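Local structure of mandelate racemase/muconate lactonizing enzyme family protein (Azoarcus sp., 2QDE) at residues L267-Q272 with L278-W283; E247-L252 with L256-K261. The protein belongs to the mandelate racemase/muconate lactonizing enzyme family of the enolase superfamily and holds a barium ion in its barrel domain. One frame throughout, in Å; residues are numbered along the deposited sequence.

Contact 1. Residues L267-Q272 with L278-W283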
loop_
_atom_site.group_PDB
_atom_site.type_symbol
_atom_site.label_atom_id
_atom_site.label_comp_id
_atom_site.label_asym_id
_atom_site.label_seq_id
_atom_site.Cartn_x
_atom_site.Cartn_y
_atom_site.Cartn_z
ATOM N N LEU A 267 11.752 -16.105 14.632
ATOM C CA LEU A 267 12.880 -15.236 14.978
ATOM C C LEU A 267 13.897 -15.879 15.923
ATOM O O LEU A 267 13.556 -16.777 16.687
ATOM C CB LEU A 267 12.344 -13.969 15.653
ATOM C CG LEU A 267 11.176 -13.208 15.014
ATOM C CD1 LEU A 267 10.514 -12.317 16.067
ATOM C CD2 LEU A 267 11.664 -12.388 13.836
ATOM N N MET A 268 15.143 -15.417 15.858
ATOM C CA MET A 268 16.186 -15.897 16.762
ATOM C C MET A 268 16.673 -14.663 17.509
ATOM O O MET A 268 16.732 -13.569 16.945
ATOM C CB MET A 268 17.396 -16.507 16.036
ATOM C CG MET A 268 17.237 -16.813 14.570
ATOM S SD MET A 268 16.011 -18.055 14.199
ATOM C CE MET A 268 16.347 -19.244 15.452
ATOM N N ILE A 269 17.023 -14.828 18.775
ATOM C CA ILE A 269 17.523 -13.705 19.543
ATOM C C ILE A 269 18.802 -14.091 20.283
ATOM O O ILE A 269 19.073 -15.269 20.494
ATOM C CB ILE A 269 16.474 -13.240 20.584
ATOM C CG1 ILE A 269 16.929 -11.942 21.260
ATOM C CG2 ILE A 269 16.275 -14.322 21.639
ATOM C CD1 ILE A 269 15.958 -11.420 22.302
ATOM N N LYS A 270 19.602 -13.087 20.630
ATOM C CA LYS A 270 20.810 -13.279 21.435
ATOM C C LYS A 270 20.792 -12.067 22.349
ATOM O O LYS A 270 20.556 -10.951 21.888
ATOM C CB LYS A 270 22.097 -13.285 20.594
ATOM C CG LYS A 270 22.327 -14.564 19.799
ATOM C CD LYS A 270 23.761 -14.650 19.298
ATOM C CE LYS A 270 23.999 -15.902 18.455
ATOM N NZ LYS A 270 23.177 -15.902 17.224
ATOM N N THR A 271 21.009 -12.276 23.641
ATOM C CA THR A 271 21.001 -11.163 24.575
ATOM C C THR A 271 22.013 -10.089 24.187
ATOM O O THR A 271 21.774 -8.907 24.402
ATOM C CB THR A 271 21.261 -11.638 26.023
ATOM O OG1 THR A 271 22.378 -12.531 26.046
ATOM C CG2 THR A 271 20.038 -12.359 26.564
ATOM N N GLN A 272 23.133 -10.495 23.598
ATOM C CA GLN A 272 24.145 -9.525 23.190
ATOM C C GLN A 272 23.721 -8.740 21.945
ATOM O O GLN A 272 24.136 -7.600 21.751
ATOM C CB GLN A 272 25.491 -10.221 22.939
ATOM C CG GLN A 272 26.127 -10.800 24.197
ATOM C CD GLN A 272 25.782 -12.256 24.422
ATOM O OE1 GLN A 272 24.728 -12.735 23.995
ATOM N NE2 GLN A 272 26.671 -12.973 25.110
ATOM N N LEU A 278 17.208 -6.047 29.681
ATOM C CA LEU A 278 16.075 -5.135 29.587
ATOM C C LEU A 278 15.699 -4.947 28.119
ATOM O O LEU A 278 14.534 -5.064 27.759
ATOM C CB LEU A 278 16.403 -3.783 30.226
ATOM C CG LEU A 278 15.340 -2.689 30.082
ATOM C CD1 LEU A 278 13.972 -3.201 30.540
ATOM C CD2 LEU A 278 15.758 -1.470 30.886
ATOM N N LYS A 279 16.691 -4.661 27.278
ATOM C CA LYS A 279 16.454 -4.487 25.849
ATOM C C LYS A 279 15.832 -5.762 25.269
ATOM O O LYS A 279 14.981 -5.702 24.373
ATOM C CB LYS A 279 17.767 -4.161 25.121
ATOM C CG LYS A 279 18.312 -2.755 25.389
ATOM C CD LYS A 279 17.480 -1.673 24.708
ATOM C CE LYS A 279 17.747 -1.609 23.187
ATOM N NZ LYS A 279 16.471 -1.429 22.384
ATOM N N ALA A 280 16.257 -6.914 25.784
ATOM C CA ALA A 280 15.726 -8.191 25.329
ATOM C C ALA A 280 14.239 -8.307 25.678
ATOM O O ALA A 280 13.454 -8.815 24.887
ATOM C CB ALA A 280 16.502 -9.343 25.951
ATOM N N GLN A 281 13.851 -7.839 26.862
ATOM C CA GLN A 281 12.444 -7.906 27.261
ATOM C C GLN A 281 11.584 -7.079 26.306
ATOM O O GLN A 281 10.477 -7.476 25.949
ATOM C CB GLN A 281 12.263 -7.399 28.696
ATOM C CG GLN A 281 12.933 -8.264 29.758
ATOM C CD GLN A 281 12.699 -7.738 31.158
ATOM O OE1 GLN A 281 11.946 -8.325 31.946
ATOM N NE2 GLN A 281 13.330 -6.616 31.470
ATOM N N ARG A 282 12.100 -5.923 25.896
ATOM C CA ARG A 282 11.373 -5.066 24.966
ATOM C C ARG A 282 11.276 -5.788 23.616
ATOM O O ARG A 282 10.225 -5.819 22.986
ATOM C CB ARG A 282 12.099 -3.724 24.816
ATOM C CG ARG A 282 12.172 -2.924 26.120
ATOM C CD ARG A 282 12.957 -1.631 25.952
ATOM N NE ARG A 282 12.999 -0.859 27.194
ATOM C CZ ARG A 282 13.815 0.168 27.417
ATOM N NH1 ARG A 282 14.670 0.565 26.483
ATOM N NH2 ARG A 282 13.780 0.799 28.584
ATOM N N TRP A 283 12.394 -6.372 23.202
ATOM C CA TRP A 283 12.510 -7.126 21.955
ATOM C C TRP A 283 11.447 -8.235 21.936
ATOM O O TRP A 283 10.752 -8.441 20.936
ATOM C CB TRP A 283 13.907 -7.747 21.905
ATOM C CG TRP A 283 14.400 -8.242 20.570
ATOM C CD1 TRP A 283 15.324 -7.634 19.773
ATOM C CD2 TRP A 283 14.111 -9.505 19.955
ATOM N NE1 TRP A 283 15.645 -8.442 18.712
ATOM C CE2 TRP A 283 14.915 -9.598 18.797
ATOM C CE3 TRP A 283 13.258 -10.569 20.275
ATOM C CZ2 TRP A 283 14.894 -10.721 17.953
ATOM C CZ3 TRP A 283 13.237 -11.687 19.437
ATOM C CH2 TRP A 283 14.051 -11.752 18.292
#

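Contact 2. Residues E247-L252 with L256-K261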
loop_
_atom_site.group_PDB
_atom_site.type_symbol
_atom_site.label_atom_id
_atom_site.label_comp_id
_atom_site.label_asym_id
_atom_site.label_seq_id
_atom_site.Cartn_x
_atom_site.Cartn_y
_atom_site.Cartn_z
ATOM N N GLU A 247 20.034 -12.230 12.225
ATOM C CA GLU A 247 20.742 -10.986 11.994
ATOM C C GLU A 247 19.800 -9.832 11.649
ATOM O O GLU A 247 20.032 -8.704 12.067
ATOM C CB GLU A 247 21.788 -11.162 10.885
ATOM C CG GLU A 247 23.032 -11.932 11.322
ATOM C CD GLU A 247 22.900 -13.443 11.178
ATOM O OE1 GLU A 247 21.771 -13.976 11.258
ATOM O OE2 GLU A 247 23.947 -14.100 10.991
ATOM N N SER A 248 18.741 -10.115 10.893
ATOM C CA SER A 248 17.782 -9.079 10.515
ATOM C C SER A 248 16.992 -8.546 11.707
ATOM O O SER A 248 16.568 -7.390 11.705
ATOM C CB SER A 248 16.799 -9.603 9.465
ATOM O OG SER A 248 17.459 -9.875 8.242
ATOM N N ALA A 249 16.801 -9.391 12.721
ATOM C CA ALA A 249 16.048 -9.022 13.919
ATOM C C ALA A 249 16.944 -8.567 15.064
ATOM O O ALA A 249 17.202 -9.325 16.005
ATOM C CB ALA A 249 15.196 -10.196 14.377
ATOM N N GLN A 250 17.404 -7.323 14.994
ATOM C CA GLN A 250 18.274 -6.795 16.035
ATOM C C GLN A 250 17.631 -5.694 16.881
ATOM O O GLN A 250 17.577 -5.790 18.111
ATOM C CB GLN A 250 19.565 -6.275 15.400
ATOM C CG GLN A 250 20.532 -5.647 16.378
ATOM C CD GLN A 250 21.746 -5.078 15.683
ATOM O OE1 GLN A 250 22.487 -5.801 15.010
ATOM N NE2 GLN A 250 21.958 -3.779 15.835
ATOM N N GLU A 251 17.149 -4.648 16.224
ATOM C CA GLU A 251 16.530 -3.526 16.922
ATOM C C GLU A 251 15.007 -3.612 16.903
ATOM O O GLU A 251 14.424 -4.314 16.072
ATOM C CB GLU A 251 16.958 -2.203 16.276
ATOM C CG GLU A 251 18.470 -1.993 16.152
ATOM C CD GLU A 251 19.192 -1.973 17.494
ATOM O OE1 GLU A 251 18.548 -1.682 18.523
ATOM O OE2 GLU A 251 20.415 -2.235 17.515
ATOM N N LEU A 252 14.368 -2.888 17.818
ATOM C CA LEU A 252 12.915 -2.881 17.886
ATOM C C LEU A 252 12.326 -2.479 16.535
ATOM O O LEU A 252 11.395 -3.116 16.057
ATOM C CB LEU A 252 12.427 -1.914 18.968
ATOM C CG LEU A 252 12.739 -2.269 20.421
ATOM C CD1 LEU A 252 12.072 -1.244 21.325
ATOM C CD2 LEU A 252 12.237 -3.671 20.752
ATOM N N LEU A 256 9.740 -4.319 13.785
ATOM C CA LEU A 256 8.556 -3.663 13.235
ATOM C C LEU A 256 8.560 -3.822 11.715
ATOM O O LEU A 256 7.551 -4.190 11.117
ATOM C CB LEU A 256 8.546 -2.174 13.597
ATOM C CG LEU A 256 7.452 -1.345 12.916
ATOM C CD1 LEU A 256 6.089 -1.924 13.242
ATOM C CD2 LEU A 256 7.546 0.100 13.371
ATOM N N ALA A 257 9.704 -3.552 11.097
ATOM C CA ALA A 257 9.816 -3.676 9.651
ATOM C C ALA A 257 9.593 -5.126 9.231
ATOM O O ALA A 257 9.005 -5.393 8.178
ATOM C CB ALA A 257 11.186 -3.188 9.175
ATOM N N ILE A 258 10.048 -6.065 10.058
ATOM C CA ILE A 258 9.876 -7.471 9.733
ATOM C C ILE A 258 8.407 -7.872 9.700
ATOM O O ILE A 258 7.977 -8.570 8.785
ATOM C CB ILE A 258 10.628 -8.382 10.730
ATOM C CG1 ILE A 258 12.138 -8.247 10.510
ATOM C CG2 ILE A 258 10.198 -9.832 10.545
ATOM C CD1 ILE A 258 12.985 -8.973 11.542
ATOM N N ILE A 259 7.627 -7.441 10.684
ATOM C CA ILE A 259 6.224 -7.815 10.672
ATOM C C ILE A 259 5.475 -7.039 9.577
ATOM O O ILE A 259 4.552 -7.572 8.963
ATOM C CB ILE A 259 5.547 -7.617 12.069
ATOM C CG1 ILE A 259 4.879 -6.258 12.171
ATOM C CG2 ILE A 259 6.563 -7.772 13.178
ATOM C CD1 ILE A 259 3.386 -6.345 11.986
ATOM N N ASN A 260 5.887 -5.799 9.312
ATOM C CA ASN A 260 5.230 -5.005 8.277
ATOM C C ASN A 260 5.482 -5.545 6.875
ATOM O O ASN A 260 4.586 -5.540 6.037
ATOM C CB ASN A 260 5.668 -3.539 8.329
ATOM C CG ASN A 260 5.075 -2.796 9.507
ATOM O OD1 ASN A 260 3.991 -3.132 9.978
ATOM N ND2 ASN A 260 5.775 -1.772 9.976
ATOM N N LYS A 261 6.699 -6.000 6.619
ATOM C CA LYS A 261 7.046 -6.535 5.310
ATOM C C LYS A 261 6.772 -8.034 5.192
ATOM O O LYS A 261 6.895 -8.600 4.108
ATOM C CB LYS A 261 8.525 -6.274 5.010
ATOM C CG LYS A 261 8.916 -4.801 4.905
ATOM C CD LYS A 261 10.405 -4.662 4.630
ATOM C CE LYS A 261 10.851 -3.197 4.532
ATOM N NZ LYS A 261 10.270 -2.499 3.348
#

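Contact 1. Residues L267-Q272 with L278-W283
Trp-283 reaches from its helix across to strand 267-269 and lays one face of its indole against Ile-269. From CB, the Trp-283 side chain runs with CG anti to the backbone N (chi1 -163°), which sends the ring out toward the strand. CG and the fusion atom CD2 lie beneath the tip of Ile-269, with Trp-283 CD2 3.5 Å from Ile-269 CD1. That methyl makes a CH-pi contact with the six-membered ring of Trp-283: Ile-269 CD1 is 3.8 Å from the ring centroid and 25° off the normal, displaced toward the rim. Farther out, Trp-283 CZ3 comes to 3.8 Å from Ile-269 CB, so the isoleucine runs back over the ring, CB by the outer atoms and CD1 over the fused end. At the far end, Trp-283 CH2 approaches Leu-267 CB at 3.8 Å and the backbone Met-268 O at 3.5 Å, both obliquely. In the five-membered ring, Trp-283 NE1 probably donates to Ala-249 O, which would satisfy the one polar atom of a buried ring. Ala-280, one turn earlier on the helix, adds a looser touch, its CB 4.2 Å from Ile-269 CD1. Strand 267-269 and helix segment 278-283 run nearly antiparallel (170°), with Val-294 of the next strand touching both Ile-269 and Trp-283, and Leu-312 of helix 303-315 packing on Ala-280.

Contact 2. Residues E247-L252 with L256-K261
Apolar packing joins the loop to the helix chiefly through Ile-258, whose CD1 touches Ala-249 CB at 3.8 Å. The isoleucine turns CG1 anti to its carbonyl carbon (chi1 -70°) and carries on extended, so the terminal methyl does the touching. The same CD1 lies 3.9 Å from Ser-248 O and approaches the serine CB more loosely.

Among the polar contacts, one backbone bond crosses between the segments: Leu-256 N donates to Leu-252 O over 3.1 Å, an ordinary first-turn helix bond. Within the loop, Gln-250 NE2 gives a nearly straight bond (172°) to the anti side of Glu-251 OE2 at 2.8 Å, and Asn-101 also binds that oxygen. Ser-248 OG is bonded to Gln-222 and to Ala-226 O, which anchors the loop to its neighbours.

At the quaternary level, Leu-252 packs on Leu-289 of a second subunit and Leu-256 on its own counterpart there. Glu-251 is the N-cap residue of helix 252-261, and the chain from strand 243-245 through this loop into that helix is a beta-loop-alpha unit of the TIM barrel domain.

Contact 2 comes first along the chain and contact 1 follows, with helix 252-261 leading into strand 266-269. Their centres lie about 12 Å apart within the same barrel domain. Besides the indole bond, they meet where Leu-252 CD2 packs 3.6 Å from Trp-283 N, so helix 277-290, which carries one side of contact 1, also packs against the loop-helix junction of contact 2. Together they span two successive strand-to-helix units, built on the neighbouring parallel strands 243-245 and 266-269. Asp-246, a barium ligand, immediately precedes segment 247-252 and touches Met-268, whose side chain is about 6 Å from the barium ion, against about 10 Å for Ser-248. Both contacts reach a subunit interface, contact 2 more broadly.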